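Alpha-L-rhamnosidase (Streptomyces avermitilis, PDB 3W5M) hydrolyses terminal non-reducing alpha-L-rhamnose residues from plant glycosides such as naringin, rutin and hesperidin and from the arabinogalactan-protein gum arabic. Local coordinates at residues F600-N605 with K611-I616; V869-L874 with A928-I933; T969-R974 with F978-S983; G1007-A1012 with A1017-G1022. One frame throughout, in Å; residues are numbered along the deposited sequence.

Contact 1 (F600-N605 with K611-I616); sequences FEFETN and KLHSNI
F602 lays its CB over the centre of the H613 imidazole, 3.7 Å from the ring centroid and 6° off the ring normal, a CH-pi contact that is the tight part of this strand-to-helix join. The two aromatic planes are inclined at 59°, and CD2 of F602 reaches H613 CB at 3.7 Å. H613 gets there because its CG stands anti to the backbone N (chi1 169°), which sends the ring off helix 607-622 to the strand. At the ring's edge, CE1 of H613 lies 3.6 Å from the carbonyl O of F600. The looser side is polar: a water accepts from F602 N at 3.1 Å and sits 3.3 Å from H613 NE2, bridging strand and helix, near the face where E601 and E603 are exposed. ND1 is hydrogen-bonded to Y927 OH. Cutting H613 back to an alanine is likely to open a gap beside F602 and leave the bridging water and Y927 without their imidazole partner. The contact sets edge strand 600-604 of a beta sheet against the first helix, 607-622, of the (alpha/alpha)6-barrel region; helix 923-929 packs M926 on F602, and helix 641-654 sets T654 against F600 and H613.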
# COMPACT_ATOMS: atom_id res chain seq x y z
N PHE A 600 -4.00 -17.45 7.97
CA PHE A 600 -3.51 -18.04 9.22
C PHE A 600 -4.39 -17.71 10.41
O PHE A 600 -4.46 -16.55 10.84
CB PHE A 600 -2.06 -17.60 9.52
CG PHE A 600 -1.31 -18.58 10.41
CD1 PHE A 600 -1.41 -18.51 11.80
CD2 PHE A 600 -0.52 -19.58 9.85
CE1 PHE A 600 -0.73 -19.42 12.60
CE2 PHE A 600 0.16 -20.48 10.66
CZ PHE A 600 0.05 -20.40 12.03
N GLU A 601 -5.04 -18.74 10.95
CA GLU A 601 -5.83 -18.60 12.19
C GLU A 601 -4.95 -19.06 13.34
O GLU A 601 -4.38 -20.14 13.28
CB GLU A 601 -7.06 -19.48 12.14
CG GLU A 601 -7.88 -19.37 10.87
CD GLU A 601 -9.21 -18.71 11.12
OE1 GLU A 601 -9.62 -18.65 12.30
OE2 GLU A 601 -9.85 -18.25 10.14
N PHE A 602 -4.85 -18.24 14.39
CA PHE A 602 -3.94 -18.50 15.50
C PHE A 602 -4.65 -18.12 16.78
O PHE A 602 -5.18 -17.00 16.89
CB PHE A 602 -2.69 -17.67 15.31
CG PHE A 602 -1.67 -17.78 16.42
CD1 PHE A 602 -0.88 -18.91 16.56
CD2 PHE A 602 -1.46 -16.71 17.29
CE1 PHE A 602 0.09 -18.99 17.57
CE2 PHE A 602 -0.51 -16.78 18.30
CZ PHE A 602 0.27 -17.92 18.44
N GLU A 603 -4.66 -19.04 17.76
CA GLU A 603 -5.27 -18.76 19.07
C GLU A 603 -4.55 -19.55 20.15
O GLU A 603 -4.28 -20.74 19.99
CB GLU A 603 -6.75 -19.12 19.05
CG GLU A 603 -7.49 -18.76 20.33
CD GLU A 603 -8.93 -19.21 20.31
OE1 GLU A 603 -9.35 -19.92 19.35
OE2 GLU A 603 -9.66 -18.87 21.27
N THR A 604 -4.22 -18.86 21.24
CA THR A 604 -3.57 -19.47 22.41
C THR A 604 -4.45 -19.22 23.64
O THR A 604 -5.46 -18.50 23.56
CB THR A 604 -2.18 -18.88 22.68
OG1 THR A 604 -2.30 -17.56 23.25
CG2 THR A 604 -1.30 -18.82 21.42
N ASN A 605 -4.07 -19.83 24.77
CA ASN A 605 -4.67 -19.53 26.07
C ASN A 605 -4.33 -18.14 26.64
O ASN A 605 -4.93 -17.74 27.65
CB ASN A 605 -4.25 -20.60 27.10
CG ASN A 605 -2.75 -20.60 27.35
OD1 ASN A 605 -1.97 -21.02 26.50
ND2 ASN A 605 -2.34 -20.11 28.52
N LYS A 611 -3.80 -10.89 21.04
CA LYS A 611 -3.77 -9.47 20.65
C LYS A 611 -2.59 -9.13 19.75
O LYS A 611 -2.73 -8.40 18.75
CB LYS A 611 -3.78 -8.55 21.88
CG LYS A 611 -3.95 -7.08 21.55
CD LYS A 611 -5.19 -6.85 20.70
CE LYS A 611 -5.57 -5.39 20.67
NZ LYS A 611 -6.82 -5.21 19.86
N LEU A 612 -1.42 -9.66 20.09
CA LEU A 612 -0.26 -9.47 19.27
C LEU A 612 -0.49 -9.95 17.80
O LEU A 612 -0.20 -9.20 16.83
CB LEU A 612 0.97 -10.17 19.90
CG LEU A 612 2.27 -9.99 19.14
CD1 LEU A 612 2.62 -8.53 18.92
CD2 LEU A 612 3.39 -10.72 19.89
N HIS A 613 -1.02 -11.16 17.67
CA HIS A 613 -1.40 -11.72 16.37
C HIS A 613 -2.42 -10.83 15.64
O HIS A 613 -2.22 -10.50 14.47
CB HIS A 613 -1.96 -13.11 16.55
CG HIS A 613 -2.60 -13.66 15.33
ND1 HIS A 613 -1.89 -14.02 14.20
CD2 HIS A 613 -3.90 -13.92 15.06
CE1 HIS A 613 -2.73 -14.47 13.29
NE2 HIS A 613 -3.95 -14.43 13.78
N SER A 614 -3.48 -10.41 16.33
CA SER A 614 -4.45 -9.47 15.73
C SER A 614 -3.73 -8.21 15.21
O SER A 614 -3.96 -7.79 14.06
CB SER A 614 -5.52 -9.07 16.75
OG SER A 614 -6.50 -8.26 16.10
N ASN A 615 -2.85 -7.64 16.01
CA ASN A 615 -2.11 -6.42 15.65
C ASN A 615 -1.23 -6.61 14.42
O ASN A 615 -1.15 -5.73 13.55
CB ASN A 615 -1.31 -5.88 16.83
CG ASN A 615 -2.19 -5.36 17.97
OD1 ASN A 615 -3.42 -5.48 17.95
ND2 ASN A 615 -1.55 -4.79 18.98
N ILE A 616 -0.54 -7.74 14.37
CA ILE A 616 0.23 -8.13 13.19
C ILE A 616 -0.62 -8.13 11.90
O ILE A 616 -0.20 -7.56 10.90
CB ILE A 616 0.89 -9.52 13.38
CG1 ILE A 616 1.98 -9.41 14.46
CG2 ILE A 616 1.52 -10.01 12.08
CD1 ILE A 616 2.41 -10.75 15.02
O HOH W 1 -6.84 -15.94 14.09

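Contact 2 (V869-L874 with A928-I933); sequences VAYRLL and ANIAGI
I930 meets both Y871 and L874 of helix 867-875, one with each of the two outer carbons of its longer branch. CG1 stands anti to the carbonyl carbon (chi1 -56°) and CD1 continues in an extended line (chi2 171°), which carries the branch out to the helix. CD1 reaches L874 CD2 at 3.7 Å, the two side chains meeting tip to tip. The tyrosine arrives differently: its CB does not aim at I930, but a chi1 of -91°, off the usual staggered positions, swings the long ring so that the phenol end comes across, with OH 3.5 Å and CZ 4.2 Å from I930 CG1. Its hydroxyl is no loose end, being hydrogen-bonded to the carbonyl O of R948, a bond that helps fix the phenol end beside I930 CG1. W925 meets the same ring edge-to-face. Just beyond, G932 turns the chain out of helical geometry with a positive phi, a conformation that favours glycine. Within the (alpha/alpha)6-barrel glycosidase region, the contact thus joins helix 867-875 to the C-terminal part of helix 923-929 and the chain leading on from it, while I930 also packs on F602 and T604 of strand 600-604 and on A956 of strand 955-962.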
# COMPACT_ATOMS: atom_id res chain seq x y z
N VAL A 869 14.32 -18.28 26.93
CA VAL A 869 14.67 -16.87 26.81
C VAL A 869 13.80 -16.16 25.76
O VAL A 869 13.43 -15.00 25.92
CB VAL A 869 16.15 -16.71 26.42
CG1 VAL A 869 16.51 -15.26 26.11
CG2 VAL A 869 17.05 -17.24 27.54
N ALA A 870 13.49 -16.87 24.68
CA ALA A 870 12.62 -16.30 23.65
C ALA A 870 11.27 -16.01 24.25
O ALA A 870 10.72 -14.93 24.04
CB ALA A 870 12.50 -17.25 22.46
N TYR A 871 10.74 -16.96 25.03
CA TYR A 871 9.45 -16.76 25.68
C TYR A 871 9.50 -15.59 26.66
O TYR A 871 8.51 -14.87 26.79
CB TYR A 871 8.99 -18.02 26.39
CG TYR A 871 8.14 -18.94 25.51
CD1 TYR A 871 6.80 -18.62 25.23
CD2 TYR A 871 8.67 -20.12 24.98
CE1 TYR A 871 6.03 -19.44 24.45
CE2 TYR A 871 7.89 -20.96 24.19
CZ TYR A 871 6.57 -20.61 23.93
OH TYR A 871 5.79 -21.42 23.18
N ARG A 872 10.64 -15.40 27.32
CA ARG A 872 10.78 -14.33 28.31
C ARG A 872 10.60 -12.98 27.62
O ARG A 872 9.82 -12.13 28.08
CB ARG A 872 12.14 -14.41 29.01
CG ARG A 872 12.29 -13.50 30.22
CD ARG A 872 11.58 -14.03 31.46
NE ARG A 872 12.02 -13.32 32.67
CZ ARG A 872 13.05 -13.69 33.44
NH1 ARG A 872 13.77 -14.77 33.14
NH2 ARG A 872 13.37 -12.98 34.51
N LEU A 873 11.30 -12.81 26.50
CA LEU A 873 11.14 -11.65 25.65
C LEU A 873 9.73 -11.52 25.11
O LEU A 873 9.18 -10.41 25.08
CB LEU A 873 12.13 -11.68 24.49
CG LEU A 873 13.60 -11.61 24.90
CD1 LEU A 873 14.44 -11.57 23.66
CD2 LEU A 873 13.84 -10.38 25.76
N LEU A 874 9.14 -12.64 24.71
CA LEU A 874 7.81 -12.62 24.10
C LEU A 874 6.74 -12.12 25.08
O LEU A 874 5.88 -11.32 24.70
CB LEU A 874 7.43 -13.99 23.51
CG LEU A 874 6.11 -13.98 22.72
CD1 LEU A 874 6.29 -13.32 21.36
CD2 LEU A 874 5.57 -15.40 22.56
N ALA A 928 5.65 -20.59 13.68
CA ALA A 928 6.57 -21.73 13.55
C ALA A 928 6.75 -22.52 14.85
O ALA A 928 6.88 -23.73 14.81
CB ALA A 928 7.91 -21.28 12.99
N ASN A 929 6.68 -21.83 15.99
CA ASN A 929 7.07 -22.43 17.29
C ASN A 929 5.96 -22.62 18.31
O ASN A 929 5.97 -23.60 19.08
CB ASN A 929 8.20 -21.64 17.90
CG ASN A 929 9.41 -21.57 17.00
OD1 ASN A 929 9.71 -20.53 16.42
ND2 ASN A 929 10.10 -22.69 16.86
N ILE A 930 4.98 -21.73 18.33
CA ILE A 930 3.86 -21.92 19.23
C ILE A 930 2.82 -22.74 18.50
O ILE A 930 2.34 -23.75 19.02
CB ILE A 930 3.28 -20.57 19.78
CG1 ILE A 930 4.39 -19.77 20.47
CG2 ILE A 930 2.07 -20.85 20.68
CD1 ILE A 930 4.03 -18.35 20.87
N ALA A 931 2.46 -22.31 17.29
CA ALA A 931 1.55 -23.11 16.47
C ALA A 931 2.27 -24.36 15.92
O ALA A 931 1.66 -25.39 15.71
CB ALA A 931 0.97 -22.25 15.35
N GLY A 932 3.58 -24.27 15.72
CA GLY A 932 4.34 -25.43 15.26
C GLY A 932 4.07 -25.78 13.80
O GLY A 932 3.87 -26.95 13.46
N ILE A 933 4.05 -24.75 12.94
CA ILE A 933 3.79 -24.93 11.51
C ILE A 933 4.88 -24.20 10.75
O ILE A 933 4.94 -22.98 10.78
CB ILE A 933 2.40 -24.36 11.09
CG1 ILE A 933 1.28 -25.15 11.78
CG2 ILE A 933 2.25 -24.40 9.56
CD1 ILE A 933 -0.13 -24.66 11.46

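Contact 3 (T969-R974 with F978-S983); sequences TRWQQR and FVLTCS
W971 and F978 meet on one face of an antiparallel hairpin, CE3 of the indole 3.8 Å from CE1 of the phenyl. Their planes are only 24° from parallel, but the rings are slid so far apart that they barely overlap. F978 has its CG anti to the backbone N (chi1 -174°), swinging the ring over the neighbouring strand, where Q973 CG comes to its edge at 3.8 Å. On the same face, L980 puts CD1 3.8 Å from W971 CB, and T969 lies beside C982. With F978 replaced by an alanine, W971 CE3 and Q973 CG are likely to lose the ring they pack on, opening a gap. The other face carries R970 with T981 and Q972 with V979. These are the hydrogen-bonded pairs: T981 N gives a nearly straight bond to R970 O (2.8 Å, 168°), returned by R970 N to T981 O, and Q972 and V979 exchange a second pair. T981 OG1 adds a weak bond to R970 O at 3.5 Å. Further out, W971 NE1 bonds to I930 O and T969 OG1 to A931 O, fixing both side chains. Strand 955-962 pairs with the outer side of 965-974, and strand 1024-1030 with that of 977-984. The chemistry is two-sided: a mainly apolar face packed partly on strand 989-995 and partly, through T969 and W971, on the chain after helix 923-929, and a more polar face with R970 exposed, while the backbone bonds, independent of side chains, hold the two strands together.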
# COMPACT_ATOMS: atom_id res chain seq x y z
N THR A 969 -3.04 -27.44 13.42
CA THR A 969 -2.48 -27.97 14.67
C THR A 969 -3.36 -27.57 15.85
O THR A 969 -4.04 -26.55 15.81
CB THR A 969 -1.05 -27.49 14.97
OG1 THR A 969 -1.02 -26.05 15.09
CG2 THR A 969 -0.05 -27.95 13.92
N ARG A 970 -3.37 -28.42 16.88
CA ARG A 970 -4.04 -28.11 18.13
C ARG A 970 -3.33 -28.92 19.20
O ARG A 970 -3.30 -30.15 19.12
CB ARG A 970 -5.51 -28.50 18.08
CG ARG A 970 -6.23 -28.15 19.37
CD ARG A 970 -7.73 -28.24 19.19
NE ARG A 970 -8.40 -28.49 20.46
CZ ARG A 970 -9.58 -29.10 20.59
NH1 ARG A 970 -10.24 -29.52 19.51
NH2 ARG A 970 -10.10 -29.28 21.79
N TRP A 971 -2.75 -28.24 20.17
CA TRP A 971 -2.09 -28.93 21.27
C TRP A 971 -2.46 -28.36 22.63
O TRP A 971 -2.84 -27.19 22.74
CB TRP A 971 -0.57 -28.97 21.08
CG TRP A 971 0.15 -27.65 21.05
CD1 TRP A 971 0.50 -26.93 19.94
CD2 TRP A 971 0.65 -26.91 22.17
NE1 TRP A 971 1.17 -25.79 20.30
CE2 TRP A 971 1.28 -25.75 21.66
CE3 TRP A 971 0.62 -27.11 23.56
CZ2 TRP A 971 1.87 -24.78 22.49
CZ3 TRP A 971 1.22 -26.14 24.39
CH2 TRP A 971 1.82 -25.00 23.85
N GLN A 972 -2.36 -29.21 23.65
CA GLN A 972 -2.73 -28.86 25.01
C GLN A 972 -1.82 -29.59 25.99
O GLN A 972 -1.60 -30.80 25.84
CB GLN A 972 -4.18 -29.25 25.27
CG GLN A 972 -4.72 -28.87 26.64
CD GLN A 972 -6.22 -29.07 26.75
OE1 GLN A 972 -6.85 -29.64 25.85
NE2 GLN A 972 -6.80 -28.61 27.84
N GLN A 973 -1.27 -28.84 26.94
CA GLN A 973 -0.63 -29.41 28.14
C GLN A 973 -1.61 -29.37 29.31
O GLN A 973 -2.07 -28.28 29.70
CB GLN A 973 0.58 -28.60 28.55
CG GLN A 973 1.81 -28.83 27.71
CD GLN A 973 3.03 -28.18 28.31
OE1 GLN A 973 2.97 -27.04 28.78
NE2 GLN A 973 4.14 -28.90 28.32
N ARG A 974 -1.93 -30.53 29.88
CA ARG A 974 -2.73 -30.57 31.09
C ARG A 974 -2.42 -31.78 31.96
O ARG A 974 -2.04 -32.84 31.46
CB ARG A 974 -4.22 -30.49 30.78
CG ARG A 974 -4.94 -29.53 31.72
CD ARG A 974 -6.29 -29.11 31.15
NE ARG A 974 -7.00 -30.24 30.55
CZ ARG A 974 -7.67 -31.17 31.24
NH1 ARG A 974 -7.74 -31.11 32.57
NH2 ARG A 974 -8.26 -32.16 30.59
N PHE A 978 0.28 -34.35 27.53
CA PHE A 978 0.36 -33.58 26.29
C PHE A 978 -0.47 -34.29 25.21
O PHE A 978 -0.33 -35.50 25.01
CB PHE A 978 1.83 -33.47 25.87
CG PHE A 978 2.08 -32.58 24.68
CD1 PHE A 978 2.24 -31.20 24.83
CD2 PHE A 978 2.20 -33.13 23.40
CE1 PHE A 978 2.50 -30.38 23.73
CE2 PHE A 978 2.45 -32.31 22.29
CZ PHE A 978 2.60 -30.94 22.46
N VAL A 979 -1.36 -33.56 24.55
CA VAL A 979 -2.03 -34.09 23.37
C VAL A 979 -1.83 -33.11 22.20
O VAL A 979 -2.03 -31.90 22.35
CB VAL A 979 -3.53 -34.41 23.66
CG1 VAL A 979 -4.26 -33.22 24.26
CG2 VAL A 979 -4.26 -34.92 22.41
N LEU A 980 -1.39 -33.63 21.06
CA LEU A 980 -1.34 -32.85 19.82
C LEU A 980 -2.18 -33.54 18.75
O LEU A 980 -2.06 -34.76 18.55
CB LEU A 980 0.11 -32.70 19.33
CG LEU A 980 0.38 -32.17 17.91
CD1 LEU A 980 -0.02 -30.71 17.73
CD2 LEU A 980 1.87 -32.31 17.65
N THR A 981 -3.07 -32.79 18.10
CA THR A 981 -3.72 -33.30 16.89
C THR A 981 -3.25 -32.42 15.73
O THR A 981 -2.84 -31.27 15.93
CB THR A 981 -5.26 -33.27 16.97
OG1 THR A 981 -5.70 -31.95 17.33
CG2 THR A 981 -5.80 -34.28 18.01
N CYS A 982 -3.27 -32.96 14.53
CA CYS A 982 -2.94 -32.15 13.38
C CYS A 982 -3.61 -32.70 12.15
O CYS A 982 -4.08 -33.84 12.13
CB CYS A 982 -1.42 -32.01 13.20
SG CYS A 982 -0.51 -33.56 12.99
N SER A 983 -3.71 -31.84 11.14
CA SER A 983 -4.30 -32.20 9.86
C SER A 983 -3.27 -31.80 8.81
O SER A 983 -2.81 -30.66 8.80
CB SER A 983 -5.65 -31.50 9.68
OG SER A 983 -6.28 -31.88 8.46

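Contact 4 (G1007-A1012 with A1017-G1022); sequences GTFVRA and AVFEVG
F1009 turns the edge of its ring toward the face of F1019 in an offset edge-to-face pair, planes 82° apart and centroids 6.0 Å from each other. F1009 CG lies anti to the backbone N (chi1 -179°), directing its ring along the partner strand to A1017, whose CB is 3.7 Å from F1009 CE2. F1019 brings CD1 to 3.5 Å from F1009 N. On the opposite face V1018 is gripped by two residues at once: V1010 CG2 is 3.9 Å from V1018 CG1, and the guanidinium of R1011 spreads one face over that same methyl, NH1 at 3.8 Å. This is a classic beta bulge. V1010 N bonds to V1018 O at 3.0 Å, almost straight (175°), and V1018 N to R1011 O, so the register shifts by one. V1010 CG1 also meets CG of E1020, the side chains crossing at nearly a right angle. At the far end T1008 and E1020 exchange backbone bonds, and a water links T1008 OG1 with E1020 O. G1007 sits so tightly against E1020 and V1021 that a CB would clash. The hairpin ends a sheet of the C-terminal beta domain: strand 1008-1013 is one of its two outermost strands within the chain, while strand 1016-1021 pairs on its other side with 989-995; F1019 reaches H1004 and F1028, and R1011 forms a salt bridge with E1013.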
# COMPACT_ATOMS: atom_id res chain seq x y z
N GLY A 1007 1.77 -42.90 11.53
CA GLY A 1007 3.15 -42.47 11.36
C GLY A 1007 4.14 -43.40 12.02
O GLY A 1007 3.73 -44.37 12.66
N THR A 1008 5.42 -43.09 11.88
CA THR A 1008 6.53 -43.95 12.33
C THR A 1008 7.50 -43.19 13.23
O THR A 1008 8.03 -42.15 12.83
CB THR A 1008 7.38 -44.43 11.14
OG1 THR A 1008 6.52 -44.85 10.07
CG2 THR A 1008 8.31 -45.57 11.54
N PHE A 1009 7.74 -43.72 14.42
CA PHE A 1009 8.82 -43.22 15.25
C PHE A 1009 10.10 -43.39 14.45
O PHE A 1009 10.35 -44.47 13.93
CB PHE A 1009 8.89 -44.03 16.56
CG PHE A 1009 9.98 -43.58 17.50
CD1 PHE A 1009 11.29 -44.04 17.36
CD2 PHE A 1009 9.69 -42.70 18.55
CE1 PHE A 1009 12.29 -43.63 18.24
CE2 PHE A 1009 10.68 -42.29 19.43
CZ PHE A 1009 11.99 -42.75 19.28
N VAL A 1010 10.89 -42.32 14.31
CA VAL A 1010 12.23 -42.45 13.72
C VAL A 1010 13.37 -42.22 14.73
O VAL A 1010 14.40 -42.90 14.66
CB VAL A 1010 12.43 -41.60 12.43
CG1 VAL A 1010 11.41 -41.98 11.37
CG2 VAL A 1010 12.39 -40.10 12.72
N ARG A 1011 13.20 -41.29 15.67
CA ARG A 1011 14.27 -40.97 16.62
C ARG A 1011 13.84 -40.13 17.82
O ARG A 1011 12.79 -39.48 17.80
CB ARG A 1011 15.47 -40.31 15.91
CG ARG A 1011 15.23 -38.90 15.42
CD ARG A 1011 16.28 -38.44 14.44
NE ARG A 1011 16.10 -37.04 14.07
CZ ARG A 1011 15.37 -36.63 13.03
NH1 ARG A 1011 14.76 -37.50 12.23
NH2 ARG A 1011 15.26 -35.33 12.78
N ALA A 1012 14.68 -40.16 18.86
CA ALA A 1012 14.62 -39.19 19.95
C ALA A 1012 15.67 -38.10 19.71
O ALA A 1012 16.80 -38.38 19.30
CB ALA A 1012 14.84 -39.87 21.29
N ALA A 1017 10.14 -37.25 20.90
CA ALA A 1017 9.98 -38.26 19.88
C ALA A 1017 9.76 -37.55 18.54
O ALA A 1017 8.97 -36.60 18.47
CB ALA A 1017 8.80 -39.16 20.20
N VAL A 1018 10.48 -37.98 17.51
CA VAL A 1018 10.34 -37.44 16.17
C VAL A 1018 9.62 -38.48 15.32
O VAL A 1018 10.08 -39.62 15.21
CB VAL A 1018 11.71 -37.16 15.52
CG1 VAL A 1018 11.56 -36.59 14.12
CG2 VAL A 1018 12.55 -36.26 16.41
N PHE A 1019 8.50 -38.08 14.72
CA PHE A 1019 7.72 -38.97 13.88
C PHE A 1019 7.75 -38.51 12.42
O PHE A 1019 7.89 -37.31 12.14
CB PHE A 1019 6.28 -39.04 14.37
CG PHE A 1019 6.14 -39.63 15.73
CD1 PHE A 1019 6.11 -41.01 15.91
CD2 PHE A 1019 6.02 -38.82 16.86
CE1 PHE A 1019 5.97 -41.57 17.17
CE2 PHE A 1019 5.88 -39.37 18.13
CZ PHE A 1019 5.85 -40.75 18.29
N GLU A 1020 7.65 -39.46 11.50
CA GLU A 1020 7.41 -39.12 10.09
C GLU A 1020 6.03 -39.62 9.78
O GLU A 1020 5.70 -40.75 10.12
CB GLU A 1020 8.42 -39.79 9.18
CG GLU A 1020 9.83 -39.29 9.42
CD GLU A 1020 10.82 -39.71 8.35
OE1 GLU A 1020 10.76 -40.87 7.89
OE2 GLU A 1020 11.67 -38.86 7.97
N VAL A 1021 5.22 -38.79 9.15
CA VAL A 1021 3.83 -39.14 8.91
C VAL A 1021 3.39 -38.61 7.53
O VAL A 1021 3.93 -37.62 7.04
CB VAL A 1021 2.94 -38.65 10.09
CG1 VAL A 1021 2.71 -37.15 10.05
CG2 VAL A 1021 1.61 -39.39 10.17
N GLY A 1022 2.46 -39.30 6.89
CA GLY A 1022 1.91 -38.84 5.61
C GLY A 1022 0.75 -37.92 5.89
O GLY A 1022 0.62 -37.39 7.00
O HOH W 2 5.42 -43.17 8.40

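Overall arrangement
The contacts come in series along the chain, each closing before the next opens. Contacts 1 and 2 both fall in the glycosidase family region, their centres about 13 Å apart, and touch through F600 and F602 packing on A931 and T604 on I930. Contact 2 in turn meets contact 3, centres about 16 Å apart, through probable hydrogen bonds from W971 and T969 to backbone oxygens of I930 and A931. Strand 600-604, just ahead of the first helix of the barrel region, lies in the same antiparallel sheet as the hairpin of contact 3, consistent with close joining of the two parts. Contact 4 belongs to another sheet, its centre about 16 Å from that of contact 3 and about 29 Å from that of contact 1.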